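Local structure of 1-pyrroline-5-carboxylate dehydrogenase (Thermus thermophilus, 1UZB) at residues V248-I256 against I268-P277. The protein probably catalyses the NAD(P)+-dependent oxidation of the glutamate semialdehyde formed from 1-pyrroline-5-carboxylate to glutamate, as a member of the aldehyde dehydrogenase family. Numbering follows the deposited sequence.
Sequences VEHPRIRFI and IYEAAGRLAP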
# COMPACT_ATOMS: atom_id res chain seq x y z
N VAL A 248 -9.34 -20.78 38.01
CA VAL A 248 -10.46 -20.20 37.28
C VAL A 248 -11.27 -19.24 38.14
O VAL A 248 -11.71 -18.19 37.66
CB VAL A 248 -11.39 -21.31 36.73
CG1 VAL A 248 -12.71 -20.72 36.27
CG2 VAL A 248 -10.70 -22.04 35.58
N GLU A 249 -11.45 -19.58 39.41
CA GLU A 249 -12.23 -18.76 40.34
C GLU A 249 -11.41 -17.73 41.12
O GLU A 249 -11.96 -16.94 41.88
CB GLU A 249 -12.98 -19.66 41.33
CG GLU A 249 -13.88 -20.70 40.67
CD GLU A 249 -14.53 -21.63 41.68
OE1 GLU A 249 -13.80 -22.26 42.47
OE2 GLU A 249 -15.78 -21.73 41.67
N HIS A 250 -10.10 -17.75 40.93
CA HIS A 250 -9.20 -16.85 41.64
C HIS A 250 -9.42 -15.38 41.29
O HIS A 250 -9.57 -15.03 40.12
CB HIS A 250 -7.75 -17.25 41.35
CG HIS A 250 -6.77 -16.81 42.39
ND1 HIS A 250 -6.48 -15.49 42.64
CD2 HIS A 250 -5.99 -17.53 43.23
CE1 HIS A 250 -5.57 -15.41 43.59
NE2 HIS A 250 -5.25 -16.64 43.96
N PRO A 251 -9.44 -14.50 42.30
CA PRO A 251 -9.64 -13.08 41.99
C PRO A 251 -8.48 -12.46 41.23
O PRO A 251 -8.64 -11.42 40.58
CB PRO A 251 -9.82 -12.45 43.38
CG PRO A 251 -9.00 -13.34 44.26
CD PRO A 251 -9.35 -14.72 43.75
N ARG A 252 -7.31 -13.10 41.28
CA ARG A 252 -6.13 -12.57 40.61
C ARG A 252 -5.78 -13.22 39.27
O ARG A 252 -4.69 -13.01 38.74
CB ARG A 252 -4.92 -12.63 41.54
CG ARG A 252 -5.08 -11.77 42.79
CD ARG A 252 -5.26 -10.30 42.44
NE ARG A 252 -4.10 -9.77 41.73
CZ ARG A 252 -3.99 -8.51 41.32
NH1 ARG A 252 -4.97 -7.64 41.56
NH2 ARG A 252 -2.91 -8.11 40.67
N ILE A 253 -6.69 -14.03 38.73
CA ILE A 253 -6.47 -14.63 37.42
C ILE A 253 -7.15 -13.68 36.43
O ILE A 253 -8.34 -13.38 36.57
CB ILE A 253 -7.05 -16.06 37.34
CG1 ILE A 253 -6.00 -17.06 37.81
CG2 ILE A 253 -7.51 -16.39 35.93
CD1 ILE A 253 -4.81 -17.21 36.86
N ARG A 254 -6.40 -13.19 35.45
CA ARG A 254 -6.92 -12.23 34.49
C ARG A 254 -7.72 -12.81 33.33
O ARG A 254 -8.68 -12.21 32.86
CB ARG A 254 -5.78 -11.37 33.94
CG ARG A 254 -6.22 -10.21 33.06
CD ARG A 254 -6.97 -9.17 33.87
NE ARG A 254 -7.59 -8.11 33.09
CZ ARG A 254 -8.75 -8.23 32.45
NH1 ARG A 254 -9.24 -7.20 31.77
NH2 ARG A 254 -9.41 -9.38 32.47
N PHE A 255 -7.30 -13.97 32.85
CA PHE A 255 -7.99 -14.62 31.74
C PHE A 255 -7.85 -16.12 31.83
O PHE A 255 -6.97 -16.64 32.51
CB PHE A 255 -7.44 -14.13 30.39
CG PHE A 255 -5.98 -14.42 30.17
CD1 PHE A 255 -5.01 -13.49 30.53
CD2 PHE A 255 -5.56 -15.63 29.60
CE1 PHE A 255 -3.65 -13.75 30.33
CE2 PHE A 255 -4.21 -15.90 29.40
CZ PHE A 255 -3.25 -14.96 29.76
N ILE A 256 -8.73 -16.81 31.11
CA ILE A 256 -8.73 -18.26 31.09
C ILE A 256 -8.83 -18.70 29.63
O ILE A 256 -9.70 -18.24 28.90
CB ILE A 256 -9.95 -18.82 31.84
CG1 ILE A 256 -9.94 -18.33 33.29
CG2 ILE A 256 -9.95 -20.34 31.81
CD1 ILE A 256 -11.32 -18.23 33.91
N ILE A 268 -16.67 -23.21 33.34
CA ILE A 268 -15.63 -22.19 33.30
C ILE A 268 -16.20 -20.83 32.88
O ILE A 268 -15.89 -19.81 33.49
CB ILE A 268 -14.50 -22.60 32.34
CG1 ILE A 268 -13.71 -23.76 32.95
CG2 ILE A 268 -13.58 -21.41 32.06
CD1 ILE A 268 -12.66 -24.34 32.03
N TYR A 269 -17.03 -20.82 31.85
CA TYR A 269 -17.61 -19.57 31.37
C TYR A 269 -18.49 -18.93 32.43
O TYR A 269 -18.48 -17.71 32.61
CB TYR A 269 -18.43 -19.83 30.10
CG TYR A 269 -18.57 -18.61 29.22
CD1 TYR A 269 -19.80 -17.97 29.07
CD2 TYR A 269 -17.48 -18.12 28.51
CE1 TYR A 269 -19.94 -16.88 28.22
CE2 TYR A 269 -17.60 -17.03 27.66
CZ TYR A 269 -18.83 -16.41 27.52
OH TYR A 269 -18.95 -15.36 26.64
N GLU A 270 -19.25 -19.75 33.14
CA GLU A 270 -20.12 -19.24 34.19
C GLU A 270 -19.27 -18.66 35.32
O GLU A 270 -19.54 -17.57 35.82
CB GLU A 270 -21.02 -20.36 34.73
CG GLU A 270 -22.11 -19.85 35.66
CD GLU A 270 -23.05 -20.94 36.12
OE1 GLU A 270 -23.54 -21.71 35.27
OE2 GLU A 270 -23.31 -21.03 37.34
N ALA A 271 -18.23 -19.39 35.72
CA ALA A 271 -17.35 -18.93 36.79
C ALA A 271 -16.62 -17.63 36.42
O ALA A 271 -16.47 -16.74 37.25
CB ALA A 271 -16.33 -20.01 37.14
N ALA A 272 -16.18 -17.54 35.17
CA ALA A 272 -15.47 -16.36 34.70
C ALA A 272 -16.35 -15.11 34.74
O ALA A 272 -15.85 -13.99 34.79
CB ALA A 272 -14.96 -16.58 33.28
N GLY A 273 -17.67 -15.31 34.71
CA GLY A 273 -18.59 -14.19 34.73
C GLY A 273 -18.82 -13.61 36.12
O GLY A 273 -19.42 -12.54 36.25
N ARG A 274 -18.36 -14.31 37.15
CA ARG A 274 -18.53 -13.86 38.52
C ARG A 274 -17.35 -13.04 39.02
O ARG A 274 -16.21 -13.24 38.60
CB ARG A 274 -18.73 -15.06 39.46
CG ARG A 274 -19.93 -15.94 39.11
CD ARG A 274 -20.30 -16.84 40.28
NE ARG A 274 -19.26 -17.81 40.61
CZ ARG A 274 -18.95 -18.86 39.86
NH1 ARG A 274 -17.97 -19.68 40.24
NH2 ARG A 274 -19.61 -19.10 38.74
N LEU A 275 -17.63 -12.12 39.93
CA LEU A 275 -16.59 -11.29 40.52
C LEU A 275 -16.18 -11.94 41.84
O LEU A 275 -16.91 -11.87 42.83
CB LEU A 275 -17.12 -9.87 40.80
CG LEU A 275 -16.07 -8.86 41.28
CD1 LEU A 275 -15.23 -8.39 40.09
CD2 LEU A 275 -16.77 -7.67 41.92
N ALA A 276 -15.02 -12.59 41.84
CA ALA A 276 -14.52 -13.23 43.05
C ALA A 276 -14.23 -12.12 44.06
O ALA A 276 -13.97 -10.98 43.68
CB ALA A 276 -13.25 -14.01 42.75
N PRO A 277 -14.27 -12.44 45.36
CA PRO A 277 -14.00 -11.42 46.37
C PRO A 277 -12.65 -10.73 46.16
O PRO A 277 -11.61 -11.40 46.11
CB PRO A 277 -14.06 -12.20 47.68
CG PRO A 277 -15.10 -13.25 47.38
CD PRO A 277 -14.70 -13.70 45.99
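I256 and V248 meet the last turn of helix 262-272 through small aliphatic groups, inside the beta-alpha-beta unit made by strand 255-259, that helix and strand 284-288. This unit belongs to the Rossmann-like domain that binds the dinucleotide in aldehyde dehydrogenases. I256 divides its branches: CG2 touches CG2 of I268 at 3.8 Å, while CD1, at the end of the other branch, reaches CB of A272 at 4.0 Å. The valine adds a neighbouring patch, its CG1 lying 3.8 Å from CB of A271; CG1 of V248 stands anti to the backbone N (chi1 167°), leaving CG2 to face CG1 of I268 more loosely.

Beyond the helix the chain runs on past the turn 250-253, and the packing narrows to a methyl group set against the backbone and a proline ring. CB of A276 sits 3.3 Å from the backbone O of E249 and 3.8 Å from CB of P251, whose ring is also approached by the carbonyl of P277. Nearer the surface, E249 and R274 run side by side in the same direction and form a salt bridge, OE2 of E249 to NH1 of R274 at 3.3 Å. The two flat groups are turned 87° apart, nearly perpendicular, although OE2 lies at the guanidinium edge. Over one face of that guanidinium comes O of A271, 4.1 Å above its centre.

Further out, I180 of strand 165-180 is touched by both V248 and I268, continuing the apolar core, and NZ of K283 gives hydrogen bonds to the carbonyl oxygens of V248 and H250. R274 also packs on E270 of the second subunit. No hydrogen bond joins the two segments, but the turn has its own brace: R252 N donates to ND1 of H250, only 6° out of the imidazole plane.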